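Local coordinates for ATP grasp ligase (PDB 5IG9), which is an ATP-grasp ligase encoded by mdnC that probably uses ATP to activate carboxylates for ring closure of a microviridin precursor peptide, at residues A[165-170]-A[200-205]; A[278-283]-A[293-298]. All blocks are in the same frame, centred on the assembly; numbering follows the deposited sequence.

Interaction 1: residues A[165-170]-A[200-205]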
loop_
_atom_site.group_PDB
_atom_site.type_symbol
_atom_site.label_atom_id
_atom_site.label_comp_id
_atom_site.label_asym_id
_atom_site.label_seq_id
_atom_site.Cartn_x
_atom_site.Cartn_y
_atom_site.Cartn_z
ATOM N N THR A 165 20.550 -1.737 -13.179
ATOM C CA THR A 165 19.101 -1.844 -13.197
ATOM C C THR A 165 18.640 -2.586 -11.952
ATOM O O THR A 165 19.382 -3.384 -11.370
ATOM C CB THR A 165 18.585 -2.558 -14.453
ATOM O OG1 THR A 165 17.170 -2.370 -14.557
ATOM C CG2 THR A 165 18.882 -4.047 -14.388
ATOM N N LYS A 166 17.408 -2.303 -11.542
ATOM C CA LYS A 166 16.835 -2.947 -10.371
ATOM C C LYS A 166 15.321 -2.859 -10.461
ATOM O O LYS A 166 14.767 -2.059 -11.221
ATOM C CB LYS A 166 17.343 -2.318 -9.072
ATOM C CG LYS A 166 16.939 -0.862 -8.877
ATOM C CD LYS A 166 17.671 -0.255 -7.683
ATOM C CE LYS A 166 17.211 1.167 -7.392
ATOM N NZ LYS A 166 15.817 1.231 -6.864
ATOM N N MET A 167 14.660 -3.703 -9.677
ATOM C CA MET A 167 13.209 -3.737 -9.604
ATOM C C MET A 167 12.742 -2.979 -8.371
ATOM O O MET A 167 13.380 -3.032 -7.316
ATOM C CB MET A 167 12.702 -5.181 -9.562
ATOM C CG MET A 167 13.087 -6.012 -10.779
ATOM S SD MET A 167 12.149 -5.593 -12.263
ATOM C CE MET A 167 10.568 -6.353 -11.898
ATOM N N LEU A 168 11.629 -2.259 -8.512
ATOM C CA LEU A 168 11.036 -1.574 -7.372
ATOM C C LEU A 168 10.318 -2.528 -6.427
ATOM O O LEU A 168 10.067 -2.165 -5.272
ATOM C CB LEU A 168 10.059 -0.497 -7.848
ATOM C CG LEU A 168 10.634 0.712 -8.589
ATOM C CD1 LEU A 168 9.516 1.656 -9.004
ATOM C CD2 LEU A 168 11.658 1.436 -7.731
ATOM N N SER A 169 9.993 -3.732 -6.885
ATOM C CA SER A 169 9.218 -4.692 -6.116
ATOM C C SER A 169 10.103 -5.831 -5.633
ATOM O O SER A 169 11.178 -6.093 -6.178
ATOM C CB SER A 169 8.059 -5.252 -6.950
ATOM O OG SER A 169 8.540 -6.020 -8.042
ATOM N N GLN A 170 9.631 -6.507 -4.588
ATOM C CA GLN A 170 10.276 -7.696 -4.051
ATOM C C GLN A 170 9.459 -8.916 -4.445
ATOM O O GLN A 170 8.237 -8.938 -4.255
ATOM C CB GLN A 170 10.408 -7.617 -2.527
ATOM C CG GLN A 170 11.214 -6.429 -2.024
ATOM C CD GLN A 170 11.645 -6.587 -0.575
ATOM O OE1 GLN A 170 11.275 -5.789 0.287
ATOM N NE2 GLN A 170 12.438 -7.617 -0.302
ATOM N N GLN A 200 8.208 -3.548 -22.950
ATOM C CA GLN A 200 6.784 -3.329 -23.167
ATOM C C GLN A 200 5.913 -4.235 -22.309
ATOM O O GLN A 200 4.696 -4.035 -22.271
ATOM C CB GLN A 200 6.433 -3.535 -24.642
ATOM C CG GLN A 200 6.556 -4.974 -25.116
ATOM C CD GLN A 200 6.171 -5.142 -26.576
ATOM O OE1 GLN A 200 5.185 -4.568 -27.042
ATOM N NE2 GLN A 200 6.959 -5.924 -27.310
ATOM N N PHE A 201 6.498 -5.220 -21.629
ATOM C CA PHE A 201 5.747 -6.109 -20.755
ATOM C C PHE A 201 6.012 -5.864 -19.277
ATOM O O PHE A 201 5.242 -6.348 -18.442
ATOM C CB PHE A 201 6.059 -7.574 -21.092
ATOM C CG PHE A 201 5.895 -7.906 -22.548
ATOM C CD1 PHE A 201 4.666 -7.761 -23.168
ATOM C CD2 PHE A 201 6.969 -8.365 -23.294
ATOM C CE1 PHE A 201 4.509 -8.062 -24.509
ATOM C CE2 PHE A 201 6.819 -8.668 -24.636
ATOM C CZ PHE A 201 5.587 -8.519 -25.243
ATOM N N CYS A 202 7.071 -5.130 -18.939
ATOM C CA CYS A 202 7.420 -4.804 -17.562
ATOM C C CYS A 202 8.530 -3.761 -17.542
ATOM O O CYS A 202 9.625 -4.010 -18.065
ATOM C CB CYS A 202 7.861 -6.049 -16.794
ATOM S SG CYS A 202 8.211 -5.733 -15.051
ATOM N N PRO A 203 8.293 -2.590 -16.959
ATOM C CA PRO A 203 9.356 -1.588 -16.854
ATOM C C PRO A 203 10.413 -2.018 -15.851
ATOM O O PRO A 203 10.257 -2.982 -15.100
ATOM C CB PRO A 203 8.620 -0.332 -16.383
ATOM C CG PRO A 203 7.444 -0.861 -15.644
ATOM C CD PRO A 203 7.028 -2.110 -16.379
ATOM N N MET A 204 11.518 -1.282 -15.857
ATOM C CA MET A 204 12.562 -1.452 -14.860
ATOM C C MET A 204 13.035 -0.080 -14.417
ATOM O O MET A 204 12.696 0.943 -15.017
ATOM C CB MET A 204 13.733 -2.286 -15.387
ATOM C CG MET A 204 13.361 -3.704 -15.758
ATOM S SD MET A 204 14.779 -4.810 -15.801
ATOM C CE MET A 204 15.194 -4.882 -14.062
ATOM N N THR A 205 13.824 -0.065 -13.349
ATOM C CA THR A 205 14.404 1.158 -12.813
ATOM C C THR A 205 15.907 1.126 -13.053
ATOM O O THR A 205 16.592 0.202 -12.600
ATOM C CB THR A 205 14.092 1.314 -11.324
ATOM O OG1 THR A 205 12.673 1.414 -11.139
ATOM C CG2 THR A 205 14.747 2.568 -10.773
#

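Interaction 2: residues A[278-283]-A[293-298]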
loop_
_atom_site.group_PDB
_atom_site.type_symbol
_atom_site.label_atom_id
_atom_site.label_comp_id
_atom_site.label_asym_id
_atom_site.label_seq_id
_atom_site.Cartn_x
_atom_site.Cartn_y
_atom_site.Cartn_z
ATOM N N GLY A 278 14.225 3.845 10.505
ATOM C CA GLY A 278 14.573 3.792 9.099
ATOM C C GLY A 278 15.963 3.257 8.836
ATOM O O GLY A 278 16.913 3.609 9.540
ATOM N N ALA A 279 16.098 2.399 7.830
ATOM C CA ALA A 279 17.399 1.915 7.386
ATOM C C ALA A 279 17.748 2.631 6.088
ATOM O O ALA A 279 17.091 2.426 5.062
ATOM C CB ALA A 279 17.394 0.400 7.201
ATOM N N ILE A 280 18.775 3.476 6.142
ATOM C CA ILE A 280 19.157 4.345 5.037
ATOM C C ILE A 280 20.451 3.835 4.427
ATOM O O ILE A 280 21.389 3.471 5.145
ATOM C CB ILE A 280 19.311 5.807 5.498
ATOM C CG1 ILE A 280 18.018 6.289 6.151
ATOM C CG2 ILE A 280 19.709 6.702 4.329
ATOM C CD1 ILE A 280 18.057 7.734 6.570
ATOM N N ASP A 281 20.497 3.816 3.101
ATOM C CA ASP A 281 21.671 3.403 2.348
ATOM C C ASP A 281 22.292 4.627 1.692
ATOM O O ASP A 281 21.602 5.384 1.000
ATOM C CB ASP A 281 21.305 2.362 1.289
ATOM C CG ASP A 281 20.973 1.014 1.892
ATOM O OD1 ASP A 281 21.465 0.738 3.001
ATOM O OD2 ASP A 281 20.236 0.230 1.257
ATOM N N MET A 282 23.588 4.830 1.924
ATOM C CA MET A 282 24.337 5.879 1.249
ATOM C C MET A 282 25.663 5.309 0.772
ATOM O O MET A 282 26.078 4.216 1.168
ATOM C CB MET A 282 24.571 7.093 2.154
ATOM C CG MET A 282 23.310 7.745 2.694
ATOM S SD MET A 282 23.649 9.269 3.593
ATOM C CE MET A 282 24.042 10.385 2.249
ATOM N N ILE A 283 26.326 6.061 -0.104
ATOM C CA ILE A 283 27.673 5.742 -0.554
ATOM C C ILE A 283 28.514 7.010 -0.501
ATOM O O ILE A 283 27.997 8.127 -0.609
ATOM C CB ILE A 283 27.707 5.143 -1.977
ATOM C CG1 ILE A 283 27.079 6.109 -2.977
ATOM C CG2 ILE A 283 27.010 3.792 -2.013
ATOM C CD1 ILE A 283 27.181 5.652 -4.406
ATOM N N LEU A 293 20.909 6.914 -1.414
ATOM C CA LEU A 293 20.374 5.845 -2.248
ATOM C C LEU A 293 18.933 5.501 -1.897
ATOM O O LEU A 293 18.050 5.588 -2.756
ATOM C CB LEU A 293 21.252 4.592 -2.143
ATOM C CG LEU A 293 22.661 4.658 -2.734
ATOM C CD1 LEU A 293 23.329 3.296 -2.649
ATOM C CD2 LEU A 293 22.632 5.160 -4.171
ATOM N N GLU A 294 18.666 5.119 -0.650
ATOM C CA GLU A 294 17.376 4.544 -0.301
ATOM C C GLU A 294 17.183 4.578 1.209
ATOM O O GLU A 294 18.139 4.411 1.967
ATOM C CB GLU A 294 17.276 3.101 -0.813
ATOM C CG GLU A 294 16.056 2.326 -0.342
ATOM C CD GLU A 294 16.068 0.893 -0.830
ATOM O OE1 GLU A 294 16.693 0.635 -1.881
ATOM O OE2 GLU A 294 15.467 0.024 -0.162
ATOM N N ILE A 295 15.943 4.798 1.632
ATOM C CA ILE A 295 15.527 4.580 3.011
ATOM C C ILE A 295 14.463 3.489 3.012
ATOM O O ILE A 295 13.464 3.582 2.287
ATOM C CB ILE A 295 15.000 5.866 3.675
ATOM C CG1 ILE A 295 14.323 5.536 5.006
ATOM C CG2 ILE A 295 14.045 6.605 2.758
ATOM C CD1 ILE A 295 13.736 6.746 5.697
ATOM N N ASN A 296 14.689 2.453 3.809
ATOM C CA ASN A 296 13.721 1.375 3.957
ATOM C C ASN A 296 13.094 1.465 5.338
ATOM O O ASN A 296 13.774 1.190 6.339
ATOM C CB ASN A 296 14.387 0.015 3.755
ATOM C CG ASN A 296 13.390 -1.129 3.747
ATOM O OD1 ASN A 296 12.177 -0.919 3.808
ATOM N ND2 ASN A 296 13.899 -2.351 3.656
ATOM N N PRO A 297 11.816 1.839 5.451
ATOM C CA PRO A 297 11.212 2.016 6.780
ATOM C C PRO A 297 11.133 0.741 7.604
ATOM O O PRO A 297 10.822 0.825 8.800
ATOM C CB PRO A 297 9.808 2.554 6.461
ATOM C CG PRO A 297 9.907 3.097 5.071
ATOM C CD PRO A 297 10.893 2.218 4.369
ATOM N N VAL A 298 11.399 -0.425 7.017
ATOM C CA VAL A 298 11.372 -1.686 7.754
ATOM C C VAL A 298 12.628 -2.493 7.446
ATOM O O VAL A 298 12.615 -3.727 7.503
ATOM C CB VAL A 298 10.105 -2.499 7.428
ATOM C CG1 VAL A 298 8.858 -1.800 7.958
ATOM C CG2 VAL A 298 9.993 -2.731 5.929
#

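Interaction 1: residues A[165-170]-A[200-205]
Two donors converge on the backbone oxygen of Thr205. Lys166 N meets Thr205 O at 2.8 Å, nearly in line with the carbonyl bond, while Thr165 OG1 reaches the same Thr205 O at 3.3 Å from above the carbonyl plane, 62° out. Thr205 N returns a bond of 3.1 Å to Lys166 O, which completes an antiparallel hydrogen-bonded pair. With OG1 opposite its backbone N (chi1 -167°), Thr165 presents the hydroxyl to that carbonyl and to the terminal methyl of Met204, whose side chain crosses at about a right angle. A valine here would lack the hydroxyl and is likely to leave Thr205 O without its second donor. Met204 CE lies 3.6 Å from Met167 SD, and bent Met167 carries its CE to 4.0 Å from Cys202 SG, so three sulfur-bearing side chains line up where the two segments diverge. Leu168 lays its branch point and methyls against Thr205 OG1. Glu96 of the second subunit accepts from Leu168 N, and aromatic side chains of another protein pack on Met167, Cys202 and Met204. Strand 163-166, carrying Lys166, probably the ATP-contacting lysine, pairs with 204-208 in the middle of a four-stranded antiparallel sheet, flanked by 186-187 and 142-145.

Interaction 2: residues A[278-283]-A[293-298]
Gly278 opens the run with its CA 3.9 Å from Asn296 O, at one end of the antiparallel β-hairpin of strands 277-284 and 290-296. Ala279 and Asn296 form a hydrogen-bonded pair, Ala279 N donating to Asn296 O at 3.0 Å and Asn296 N answering to Ala279 O at an N-H...O angle of 174°. Ile280 faces Ile295 in a non-hydrogen-bonded pair, their CG1 atoms 3.9 Å apart as the side chains cross at a slant, on the side covered by Leu266 and Met270 of helix 260-273. Asp281 shares the other face with Ala279, Glu294 and Asn296, a set consistent with the acidic and asparagine magnesium ligands of ATP-grasp enzymes, and its OD1 forms a salt bridge with Arg217 on the adjoining strand 214-221. Its backbone N donates to Glu294 O at 2.7 Å. Asp281 O accepts from Leu293 N at 2.9 Å and weakly from Glu294 N at 3.4 Å, a classic β bulge. Met282 CB points away, and its side chain packs on Ile262 and Leu266. At Ile283, CG1 lies between the backbone N and the carbonyl carbon (chi1 58°), which brings CG2 within 3.8 Å of Leu293 CD1, the side chains meeting roughly at right angles.

How the interactions relate
Interactions 1 and 2 belong to two different antiparallel sheets; in ATP-grasp enzymes the nucleotide generally lies between two α+β subdomains, each built around such a sheet. Their centres lie 19 Å apart and they do not touch. The nearest approach is between Lys166 NZ of interaction 1 and Glu294 OE1 of interaction 2, about 5 Å, so the lysine extends from one sheet toward the face bearing Asp281, Glu294 and Asn296 on the other. By analogy with relatives, in which a strand lysine contacts ATP and a Glu-x-Asn sequence supplies magnesium ligands, the intervening cleft is probably the nucleotide site. Interaction 1 also adjoins other chains, whereas none touches 278-283 or 293-298.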